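Local coordinates for Polyphosphate:AMP phosphotransferase (Meiothermus ruber H328, PDB 5O6M), which transfers phosphate from inorganic polyphosphate to AMP and ADP, yielding ADP and ATP, and can also use other nucleoside mono- and diphosphates, at residues E151-L156 / T161-F166; R132-V137 / L197-L202; S23-G28 / R235-S240. The protein carries 1 engineered substitution. All blocks are in the same frame, centred on the assembly; numbering follows the deposited sequence.

Interaction 1 (E151-L156 / T161-F166); sequences EFERML and TTILKF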
loop_
_atom_site.group_PDB
_atom_site.type_symbol
_atom_site.label_atom_id
_atom_site.label_comp_id
_atom_site.label_asym_id
_atom_site.label_seq_id
_atom_site.Cartn_x
_atom_site.Cartn_y
_atom_site.Cartn_z
ATOM N N GLU D 151 2.465 -21.566 10.812
ATOM C CA GLU D 151 1.104 -21.131 11.090
ATOM C C GLU D 151 0.642 -20.085 10.088
ATOM O O GLU D 151 -0.533 -20.064 9.705
ATOM C CB GLU D 151 1.012 -20.582 12.516
ATOM C CG GLU D 151 1.301 -21.619 13.589
ATOM C CD GLU D 151 0.392 -22.829 13.480
ATOM O OE1 GLU D 151 0.848 -23.953 13.782
ATOM O OE2 GLU D 151 -0.776 -22.660 13.075
ATOM N N PHE D 152 1.549 -19.206 9.662
ATOM C CA PHE D 152 1.212 -18.255 8.611
ATOM C C PHE D 152 0.827 -18.978 7.329
ATOM O O PHE D 152 -0.198 -18.668 6.710
ATOM C CB PHE D 152 2.392 -17.313 8.369
ATOM C CG PHE D 152 2.204 -16.391 7.200
ATOM C CD1 PHE D 152 1.150 -15.491 7.170
ATOM C CD2 PHE D 152 3.096 -16.408 6.141
ATOM C CE1 PHE D 152 0.979 -14.636 6.095
ATOM C CE2 PHE D 152 2.932 -15.554 5.063
ATOM C CZ PHE D 152 1.872 -14.669 5.040
ATOM N N GLU D 153 1.630 -19.963 6.926
ATOM C CA GLU D 153 1.321 -20.709 5.712
ATOM C C GLU D 153 0.099 -21.599 5.899
ATOM O O GLU D 153 -0.664 -21.802 4.948
ATOM C CB GLU D 153 2.541 -21.517 5.266
ATOM C CG GLU D 153 3.688 -20.634 4.779
ATOM C CD GLU D 153 4.932 -21.417 4.397
ATOM O OE1 GLU D 153 4.908 -22.661 4.506
ATOM O OE2 GLU D 153 5.937 -20.783 3.993
ATOM N N ARG D 154 -0.113 -22.130 7.109
ATOM C CA ARG D 154 -1.331 -22.896 7.355
ATOM C C ARG D 154 -2.572 -22.040 7.140
ATOM O O ARG D 154 -3.548 -22.490 6.530
ATOM C CB ARG D 154 -1.339 -23.473 8.770
ATOM C CG ARG D 154 -2.653 -24.175 9.097
ATOM C CD ARG D 154 -2.866 -24.355 10.590
ATOM N NE ARG D 154 -1.854 -25.209 11.199
ATOM C CZ ARG D 154 -1.985 -26.525 11.315
ATOM N NH1 ARG D 154 -3.084 -27.121 10.873
ATOM N NH2 ARG D 154 -1.024 -27.246 11.877
ATOM N N MET D 155 -2.553 -20.806 7.642
ATOM C CA MET D 155 -3.688 -19.910 7.454
ATOM C C MET D 155 -3.902 -19.612 5.973
ATOM O O MET D 155 -5.034 -19.647 5.476
ATOM C CB MET D 155 -3.465 -18.623 8.258
ATOM C CG MET D 155 -4.576 -17.589 8.148
ATOM S SD MET D 155 -4.383 -16.540 6.696
ATOM C CE MET D 155 -2.715 -15.928 6.923
ATOM N N LEU D 156 -2.820 -19.316 5.249
ATOM C CA LEU D 156 -2.921 -19.069 3.814
ATOM C C LEU D 156 -3.576 -20.237 3.090
ATOM O O LEU D 156 -4.460 -20.044 2.246
ATOM C CB LEU D 156 -1.535 -18.795 3.233
ATOM C CG LEU D 156 -0.899 -17.452 3.575
ATOM C CD1 LEU D 156 0.438 -17.323 2.871
ATOM C CD2 LEU D 156 -1.827 -16.322 3.161
ATOM N N THR D 161 -5.165 -20.716 -0.645
ATOM C CA THR D 161 -3.927 -20.532 -1.393
ATOM C C THR D 161 -3.217 -21.871 -1.575
ATOM O O THR D 161 -2.947 -22.572 -0.594
ATOM C CB THR D 161 -3.003 -19.531 -0.693
ATOM O OG1 THR D 161 -3.661 -18.260 -0.588
ATOM C CG2 THR D 161 -1.720 -19.358 -1.484
ATOM N N THR D 162 -2.927 -22.221 -2.827
ATOM C CA THR D 162 -2.050 -23.343 -3.137
ATOM C C THR D 162 -0.600 -22.877 -3.077
ATOM O O THR D 162 -0.208 -21.951 -3.795
ATOM C CB THR D 162 -2.367 -23.922 -4.516
ATOM O OG1 THR D 162 -3.674 -24.511 -4.509
ATOM C CG2 THR D 162 -1.339 -24.964 -4.893
ATOM N N ILE D 163 0.199 -23.530 -2.237
ATOM C CA ILE D 163 1.549 -23.083 -1.913
ATOM C C ILE D 163 2.552 -24.093 -2.444
ATOM O O ILE D 163 2.480 -25.283 -2.113
ATOM C CB ILE D 163 1.729 -22.887 -0.399
ATOM C CG1 ILE D 163 0.703 -21.889 0.135
ATOM C CG2 ILE D 163 3.148 -22.429 -0.084
ATOM C CD1 ILE D 163 0.733 -21.743 1.648
ATOM N N LEU D 164 3.493 -23.617 -3.251
ATOM C CA LEU D 164 4.630 -24.412 -3.689
ATOM C C LEU D 164 5.905 -23.693 -3.280
ATOM O O LEU D 164 6.082 -22.510 -3.592
ATOM C CB LEU D 164 4.617 -24.633 -5.210
ATOM C CG LEU D 164 3.484 -25.470 -5.803
ATOM C CD1 LEU D 164 3.950 -26.172 -7.071
ATOM C CD2 LEU D 164 2.960 -26.472 -4.791
ATOM N N LYS D 165 6.797 -24.407 -2.602
ATOM C CA LYS D 165 8.080 -23.857 -2.193
ATOM C C LYS D 165 9.188 -24.664 -2.851
ATOM O O LYS D 165 9.228 -25.893 -2.729
ATOM C CB LYS D 165 8.217 -23.857 -0.669
ATOM C CG LYS D 165 7.144 -23.020 0.026
ATOM C CD LYS D 165 7.256 -23.072 1.543
ATOM C CE LYS D 165 6.896 -24.428 2.108
ATOM N NZ LYS D 165 6.802 -24.375 3.601
ATOM N N PHE D 166 10.067 -23.972 -3.569
ATOM C CA PHE D 166 11.156 -24.598 -4.306
ATOM C C PHE D 166 12.482 -24.112 -3.745
ATOM O O PHE D 166 12.738 -22.902 -3.705
ATOM C CB PHE D 166 11.067 -24.276 -5.801
ATOM C CG PHE D 166 9.852 -24.841 -6.479
ATOM C CD1 PHE D 166 9.807 -26.176 -6.850
ATOM C CD2 PHE D 166 8.758 -24.040 -6.751
ATOM C CE1 PHE D 166 8.687 -26.702 -7.478
ATOM C CE2 PHE D 166 7.634 -24.558 -7.378
ATOM C CZ PHE D 166 7.600 -25.890 -7.746
HETATM O O HOH W 1 -5.453 -17.626 1.174
#
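Residues 151-156, in a helix, run back across strand 161-166 at 135° between their N-to-C directions, the axes approaching to 8.7 Å and the backbones converging at Leu156 and Thr161, whose CA atoms are 5.5 Å apart. At this narrow end Thr161 N donates to Leu156 O over 3.1 Å. A water donates to the same oxygen, Leu156 O, at 2.8 Å and is also hydrogen-bonded to Thr161 OG1, so the carbonyl near the end of helix 145-158 receives two donors. Two residues further along the strand, Ile163 points its extended CG1 branch at the helix. Its terminal CD1 meets Leu156 CB at 4.0 Å and lies 3.6 Å from Glu153 O, an apolar contact between the bonded end and the ion pair. Beyond it, the side chains of Glu153 and Lys165 reach for one another from opposite directions. Glu153 is extended past CG, whereas Lys165 bends at its third torsion (chi3 -69°), which brings NZ to Glu153 OE1 at 2.7 Å on the syn lone pair of that oxygen. Lys165 NZ also bonds to Tyr125 OH and Thr217 O, and Glu153 OE2 is hydrogen-bonded to His124 NE2. On the same helix, Glu151 forms a salt bridge with Arg147 of the second subunit. All five touching residues are buried, and the ion pair is therefore a charged link inside the core; its extra partners probably offset the cost of burying it, while joining helix and strand to the loop after strand 117-121, which carries ATP-pocket residues such as Arg122 and Glu126.

Interaction 2 (R132-V137 / L197-L202); sequences RVKNLV and LEDRRL. With PO4 (phosphate ion), chain Z.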
loop_
_atom_site.group_PDB
_atom_site.type_symbol
_atom_site.label_atom_id
_atom_site.label_comp_id
_atom_site.label_asym_id
_atom_site.label_seq_id
_atom_site.Cartn_x
_atom_site.Cartn_y
_atom_site.Cartn_z
ATOM N N ARG D 132 19.406 -15.406 10.379
ATOM C CA ARG D 132 20.033 -16.356 11.291
ATOM C C ARG D 132 21.543 -16.432 11.080
ATOM O O ARG D 132 22.316 -16.375 12.043
ATOM C CB ARG D 132 19.394 -17.734 11.122
ATOM C CG ARG D 132 20.318 -18.903 11.437
ATOM C CD ARG D 132 19.538 -20.205 11.484
ATOM N NE ARG D 132 20.406 -21.378 11.435
ATOM C CZ ARG D 132 20.066 -22.580 11.892
ATOM N NH1 ARG D 132 18.878 -22.767 12.453
ATOM N NH2 ARG D 132 20.917 -23.592 11.798
ATOM N N VAL D 133 21.980 -16.557 9.826
ATOM C CA VAL D 133 23.399 -16.770 9.548
ATOM C C VAL D 133 24.231 -15.605 10.067
ATOM O O VAL D 133 25.327 -15.798 10.607
ATOM C CB VAL D 133 23.623 -16.997 8.042
ATOM C CG1 VAL D 133 25.095 -16.831 7.697
ATOM C CG2 VAL D 133 23.127 -18.377 7.636
ATOM N N LYS D 134 23.732 -14.383 9.907
ATOM C CA LYS D 134 24.441 -13.185 10.336
ATOM C C LYS D 134 23.926 -12.648 11.663
ATOM O O LYS D 134 24.255 -11.516 12.032
ATOM C CB LYS D 134 24.360 -12.105 9.257
ATOM C CG LYS D 134 25.012 -12.512 7.952
ATOM C CD LYS D 134 24.971 -11.389 6.926
ATOM C CE LYS D 134 25.600 -11.830 5.609
ATOM N NZ LYS D 134 25.356 -10.856 4.510
ATOM N N ASN D 135 23.112 -13.423 12.376
ATOM C CA ASN D 135 22.587 -13.025 13.681
ATOM C C ASN D 135 22.050 -11.595 13.646
ATOM O O ASN D 135 22.419 -10.743 14.458
ATOM C CB ASN D 135 23.652 -13.178 14.768
ATOM C CG ASN D 135 24.192 -14.590 14.860
ATOM O OD1 ASN D 135 25.357 -14.843 14.548
ATOM N ND2 ASN D 135 23.344 -15.522 15.285
ATOM N N LEU D 136 21.148 -11.335 12.696
ATOM C CA LEU D 136 20.516 -10.023 12.634
ATOM C C LEU D 136 19.527 -9.823 13.772
ATOM O O LEU D 136 19.183 -8.681 14.087
ATOM C CB LEU D 136 19.828 -9.834 11.282
ATOM C CG LEU D 136 20.763 -9.894 10.072
ATOM C CD1 LEU D 136 20.007 -9.602 8.783
ATOM C CD2 LEU D 136 21.932 -8.933 10.243
ATOM N N VAL D 137 19.056 -10.910 14.375
ATOM C CA VAL D 137 18.366 -10.874 15.663
ATOM C C VAL D 137 18.837 -12.059 16.491
ATOM O O VAL D 137 19.317 -13.064 15.949
ATOM C CB VAL D 137 16.833 -10.909 15.508
ATOM C CG1 VAL D 137 16.351 -9.728 14.674
ATOM C CG2 VAL D 137 16.391 -12.227 14.888
ATOM N N LEU D 197 30.515 -12.542 -2.082
ATOM C CA LEU D 197 31.684 -13.263 -1.592
ATOM C C LEU D 197 31.563 -13.562 -0.103
ATOM O O LEU D 197 31.798 -14.695 0.334
ATOM C CB LEU D 197 32.948 -12.458 -1.891
ATOM C CG LEU D 197 33.190 -12.228 -3.384
ATOM C CD1 LEU D 197 34.492 -11.482 -3.620
ATOM C CD2 LEU D 197 33.181 -13.552 -4.137
ATOM N N GLU D 198 31.195 -12.556 0.696
ATOM C CA GLU D 198 31.033 -12.777 2.130
ATOM C C GLU D 198 29.972 -13.830 2.419
ATOM O O GLU D 198 30.102 -14.591 3.386
ATOM C CB GLU D 198 30.681 -11.467 2.833
ATOM C CG GLU D 198 31.796 -10.438 2.824
ATOM C CD GLU D 198 31.398 -9.149 3.519
ATOM O OE1 GLU D 198 30.212 -9.011 3.887
ATOM O OE2 GLU D 198 32.273 -8.274 3.697
ATOM N N ASP D 199 28.914 -13.886 1.607
ATOM C CA ASP D 199 27.928 -14.951 1.767
ATOM C C ASP D 199 28.487 -16.293 1.314
ATOM O O ASP D 199 28.152 -17.330 1.898
ATOM C CB ASP D 199 26.651 -14.613 0.995
ATOM C CG ASP D 199 25.839 -13.512 1.658
ATOM O OD1 ASP D 199 25.926 -13.362 2.897
ATOM O OD2 ASP D 199 25.112 -12.795 0.938
ATOM N N ARG D 200 29.339 -16.294 0.287
ATOM C CA ARG D 200 29.954 -17.541 -0.156
ATOM C C ARG D 200 30.898 -18.090 0.903
ATOM O O ARG D 200 30.947 -19.302 1.138
ATOM C CB ARG D 200 30.711 -17.331 -1.464
ATOM C CG ARG D 200 31.624 -18.491 -1.771
ATOM C CD ARG D 200 32.084 -18.525 -3.203
ATOM N NE ARG D 200 33.009 -19.634 -3.390
ATOM C CZ ARG D 200 32.627 -20.877 -3.661
ATOM N NH1 ARG D 200 31.338 -21.156 -3.784
ATOM N NH2 ARG D 200 33.529 -21.835 -3.807
ATOM N N ARG D 201 31.663 -17.206 1.540
ATOM C CA ARG D 201 32.549 -17.618 2.621
ATOM C C ARG D 201 31.779 -18.288 3.755
ATOM O O ARG D 201 32.346 -19.109 4.487
ATOM C CB ARG D 201 33.330 -16.396 3.102
ATOM C CG ARG D 201 34.207 -16.595 4.310
ATOM C CD ARG D 201 34.768 -15.250 4.733
ATOM N NE ARG D 201 33.720 -14.365 5.233
ATOM C CZ ARG D 201 33.187 -14.436 6.448
ATOM N NH1 ARG D 201 33.608 -15.351 7.310
ATOM N NH2 ARG D 201 32.233 -13.584 6.802
ATOM N N LEU D 202 30.495 -17.957 3.914
ATOM C CA LEU D 202 29.613 -18.562 4.906
ATOM C C LEU D 202 28.792 -19.725 4.343
ATOM O O LEU D 202 27.735 -20.045 4.897
ATOM C CB LEU D 202 28.671 -17.506 5.491
ATOM C CG LEU D 202 29.256 -16.384 6.345
ATOM C CD1 LEU D 202 28.277 -15.229 6.432
ATOM C CD2 LEU D 202 29.588 -16.896 7.737
HETATM P P PO4 Z . 19.387 -26.617 13.811
HETATM O O1 PO4 Z . 19.249 -27.306 12.473
HETATM O O2 PO4 Z . 20.697 -25.867 13.867
HETATM O O3 PO4 Z . 19.358 -27.657 14.905
HETATM O O4 PO4 Z . 18.247 -25.645 14.010
#
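The carboxylate of Asp199 is approached by Lys134 NZ through OD1, at 3.0 Å, in a salt bridge whose hydrogen bond is weak; the guanidinium of Arg132, for its part, meets a phosphate ion at its edge, with the phosphorus in its plane. Arg132 NH2 bonds to phosphate O2 at 3.1 Å, and Arg132 NH1 makes a longer, weak bond to O4. This ion probably came from the crystallisation liquor. The Arg132 chain, extended from CG to NE, carries the guanidinium to the ion. Lys134, also extended beyond CG, crosses the Asp199 side chain at about a right angle; its CB is not aimed at the other segment, and the extended chain brings NZ across to it. Asp199 OD1 has a second donor in Tyr206 OH, which would help hold the carboxylate in place. Lys134 is the first residue to leave the helix 130-133, which closes in a Schellman motif: Asn135, with positive phi, is the C-prime residue, its N bonding to Arg132 O at 3.1 Å while Leu136 N returns to Val131 O. The turn delivers Leu136 to the ATP pocket of this P-loop kinase fold, and the side chain of Asp199 is about 5 Å from the bound ATP. Next to the salt bridge, Val133 and Leu202 slide past each other in opposite directions, with Val133 CG1 on Leu202 CD1 at 3.8 Å. Leu202 is the N-cap residue of helix 203-217, and Tyr206 of that helix packs against both Val133 and Lys134.

Interaction 3 (S23-G28 / R235-S240); sequences SAFEGG and RNWLVS. With PO4 (phosphate ion), chain B.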
loop_
_atom_site.group_PDB
_atom_site.type_symbol
_atom_site.label_atom_id
_atom_site.label_comp_id
_atom_site.label_asym_id
_atom_site.label_seq_id
_atom_site.Cartn_x
_atom_site.Cartn_y
_atom_site.Cartn_z
ATOM N N SER D 23 17.608 -38.144 -12.123
ATOM C CA SER D 23 16.999 -39.462 -12.245
ATOM C C SER D 23 15.509 -39.415 -12.556
ATOM O O SER D 23 14.945 -40.448 -12.933
ATOM C CB SER D 23 17.234 -40.256 -10.958
ATOM O OG SER D 23 16.779 -39.534 -9.826
ATOM N N ALA D 24 14.859 -38.258 -12.413
ATOM C CA ALA D 24 13.424 -38.179 -12.663
ATOM C C ALA D 24 13.087 -38.065 -14.144
ATOM O O ALA D 24 11.937 -38.311 -14.521
ATOM C CB ALA D 24 12.815 -36.997 -11.905
ATOM N N PHE D 25 14.048 -37.685 -14.984
ATOM C CA PHE D 25 13.832 -37.557 -16.419
ATOM C C PHE D 25 14.707 -38.552 -17.173
ATOM O O PHE D 25 15.931 -38.571 -16.992
ATOM C CB PHE D 25 14.109 -36.134 -16.912
ATOM C CG PHE D 25 13.793 -35.937 -18.369
ATOM C CD1 PHE D 25 12.479 -35.834 -18.797
ATOM C CD2 PHE D 25 14.805 -35.879 -19.312
ATOM C CE1 PHE D 25 12.181 -35.667 -20.137
ATOM C CE2 PHE D 25 14.513 -35.709 -20.653
ATOM C CZ PHE D 25 13.199 -35.603 -21.066
ATOM N N GLU D 26 14.073 -39.374 -18.011
ATOM C CA GLU D 26 14.750 -40.402 -18.808
ATOM C C GLU D 26 15.230 -39.803 -20.123
ATOM O O GLU D 26 14.516 -39.799 -21.129
ATOM C CB GLU D 26 13.835 -41.592 -19.062
ATOM C CG GLU D 26 13.458 -42.388 -17.836
ATOM C CD GLU D 26 12.802 -43.703 -18.205
ATOM O OE1 GLU D 26 12.689 -43.989 -19.415
ATOM O OE2 GLU D 26 12.411 -44.455 -17.289
ATOM N N GLY D 27 16.445 -39.276 -20.116
ATOM C CA GLY D 27 16.993 -38.662 -21.304
ATOM C C GLY D 27 18.108 -37.705 -20.936
ATOM O O GLY D 27 18.582 -37.675 -19.800
ATOM N N GLY D 28 18.520 -36.930 -21.933
ATOM C CA GLY D 28 19.556 -35.942 -21.716
ATOM C C GLY D 28 19.016 -34.548 -21.947
ATOM O O GLY D 28 17.798 -34.353 -21.998
ATOM N N ARG D 235 16.593 -28.417 -13.802
ATOM C CA ARG D 235 15.910 -27.510 -12.887
ATOM C C ARG D 235 14.643 -26.956 -13.524
ATOM O O ARG D 235 13.551 -27.042 -12.948
ATOM C CB ARG D 235 16.858 -26.380 -12.483
ATOM C CG ARG D 235 16.233 -25.278 -11.643
ATOM C CD ARG D 235 17.079 -24.017 -11.724
ATOM N NE ARG D 235 16.886 -23.319 -12.992
ATOM C CZ ARG D 235 17.779 -22.502 -13.541
ATOM N NH1 ARG D 235 18.943 -22.290 -12.944
ATOM N NH2 ARG D 235 17.511 -21.907 -14.695
ATOM N N ASN D 236 14.775 -26.384 -14.723
ATOM C CA ASN D 236 13.624 -25.804 -15.406
ATOM C C ASN D 236 12.562 -26.857 -15.703
ATOM O O ASN D 236 11.363 -26.597 -15.545
ATOM C CB ASN D 236 14.074 -25.115 -16.695
ATOM C CG ASN D 236 15.047 -23.980 -16.439
ATOM O OD1 ASN D 236 15.074 -23.403 -15.351
ATOM N ND2 ASN D 236 15.857 -23.657 -17.442
ATOM N N TRP D 237 12.974 -28.051 -16.146
ATOM C CA TRP D 237 11.990 -29.088 -16.449
ATOM C C TRP D 237 11.271 -29.552 -15.187
ATOM O O TRP D 237 10.042 -29.688 -15.173
ATOM C CB TRP D 237 12.649 -30.286 -17.136
ATOM C CG TRP D 237 11.678 -31.430 -17.290
ATOM C CD1 TRP D 237 10.762 -31.594 -18.291
ATOM C CD2 TRP D 237 11.483 -32.525 -16.386
ATOM N NE1 TRP D 237 10.028 -32.739 -18.081
ATOM C CE2 TRP D 237 10.449 -33.326 -16.917
ATOM C CE3 TRP D 237 12.087 -32.912 -15.186
ATOM C CZ2 TRP D 237 10.010 -34.492 -16.289
ATOM C CZ3 TRP D 237 11.647 -34.071 -14.564
ATOM C CH2 TRP D 237 10.619 -34.846 -15.118
ATOM N N LEU D 238 12.025 -29.815 -14.116
ATOM C CA LEU D 238 11.423 -30.373 -12.909
ATOM C C LEU D 238 10.468 -29.379 -12.260
ATOM O O LEU D 238 9.346 -29.738 -11.882
ATOM C CB LEU D 238 12.512 -30.799 -11.923
ATOM C CG LEU D 238 11.987 -31.466 -10.651
ATOM C CD1 LEU D 238 11.057 -32.622 -10.993
ATOM C CD2 LEU D 238 13.137 -31.938 -9.780
ATOM N N VAL D 239 10.891 -28.120 -12.130
ATOM C CA VAL D 239 9.998 -27.106 -11.577
ATOM C C VAL D 239 8.742 -26.999 -12.429
ATOM O O VAL D 239 7.624 -26.906 -11.907
ATOM C CB VAL D 239 10.719 -25.753 -11.451
ATOM C CG1 VAL D 239 9.718 -24.650 -11.147
ATOM C CG2 VAL D 239 11.781 -25.818 -10.360
ATOM N N SER D 240 8.903 -27.008 -13.753
ATOM C CA SER D 240 7.746 -26.933 -14.638
ATOM C C SER D 240 6.794 -28.101 -14.411
ATOM O O SER D 240 5.575 -27.913 -14.326
ATOM C CB SER D 240 8.205 -26.893 -16.094
ATOM O OG SER D 240 9.020 -25.761 -16.334
HETATM P P PO4 B . 20.334 -19.627 -15.991
HETATM O O1 PO4 B . 21.724 -19.771 -16.566
HETATM O O2 PO4 B . 19.412 -20.643 -16.626
HETATM O O3 PO4 B . 19.808 -18.243 -16.281
HETATM O O4 PO4 B . 20.382 -19.853 -14.498
#
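Phe25 turns an edge toward the face of Trp237, its CD1 standing 3.7 Å from Trp237 CE2. The Phe25 ring and the five-membered ring of the indole have centroids 4.9 Å apart and planes at 56°, an inclined edge-to-face pair. Over the six-membered ring sits Phe25 CB, 4.1 Å from the Trp237 ring centroid and 14° off its normal, a CH-pi contact that spreads the residue across both rings of the indole. Ala24 adds its methyl group, CB lying 4.1 Å from Trp237 CZ3. With CG anti to the backbone N (chi1 173°), the indole of Trp237 lies with one face against Phe25 CD1. In the next shell, Phe25 rests on Ala31 and Ala32 of helix 29-53, Trp237 on Leu39 of the same helix, and Ala24 N is bonded to Tyr234 OH. Within segment 235-240, Ser240 OG bonds to Asn236 O at 2.6 Å, sharing this carbonyl with the helical bond from Ser240 N, which comes from the opposite face of its plane. Arg235 holds Asn236 side-on: NE and NH2 both donate to Asn236 OD1, NH2 at 2.9 Å. Arg235 NH2 and NH1 also bind O2 and O4 of a phosphate ion, NH2 to O2 at 3.0 Å; the ion probably comes from the crystallisation liquor. Asn236 in turn leans on Thr73 and Val76 of helix 70-77. Thus an edge-to-face pair joins the loop leading into helix 29-53 to helix 232-249, which packs on strands 161-169 and 224-228 of the parallel sheet of the P-loop kinase fold.

In the fold
Along the chain the contacts are nested: interaction 1 lies inside the loop closed by interaction 2, and both lie inside that of interaction 3. Interaction 1 ties strand 161-169 of the five-stranded parallel sheet to helix 145-158. Phe166 of that strand touches Val239 of helix 232-249 (CD1 to CG2, 4.0 Å), joining interaction 1 to interaction 3, although their centres are 25 Å apart. Interaction 2 stands apart, its nearest atoms about 15 Å from either of the others, and joins the C-terminal ends of helices 130-133 and 195-201. Interaction 3 joins a loop to a helix that packs on the sheet, while interaction 2 borders the ATP pocket.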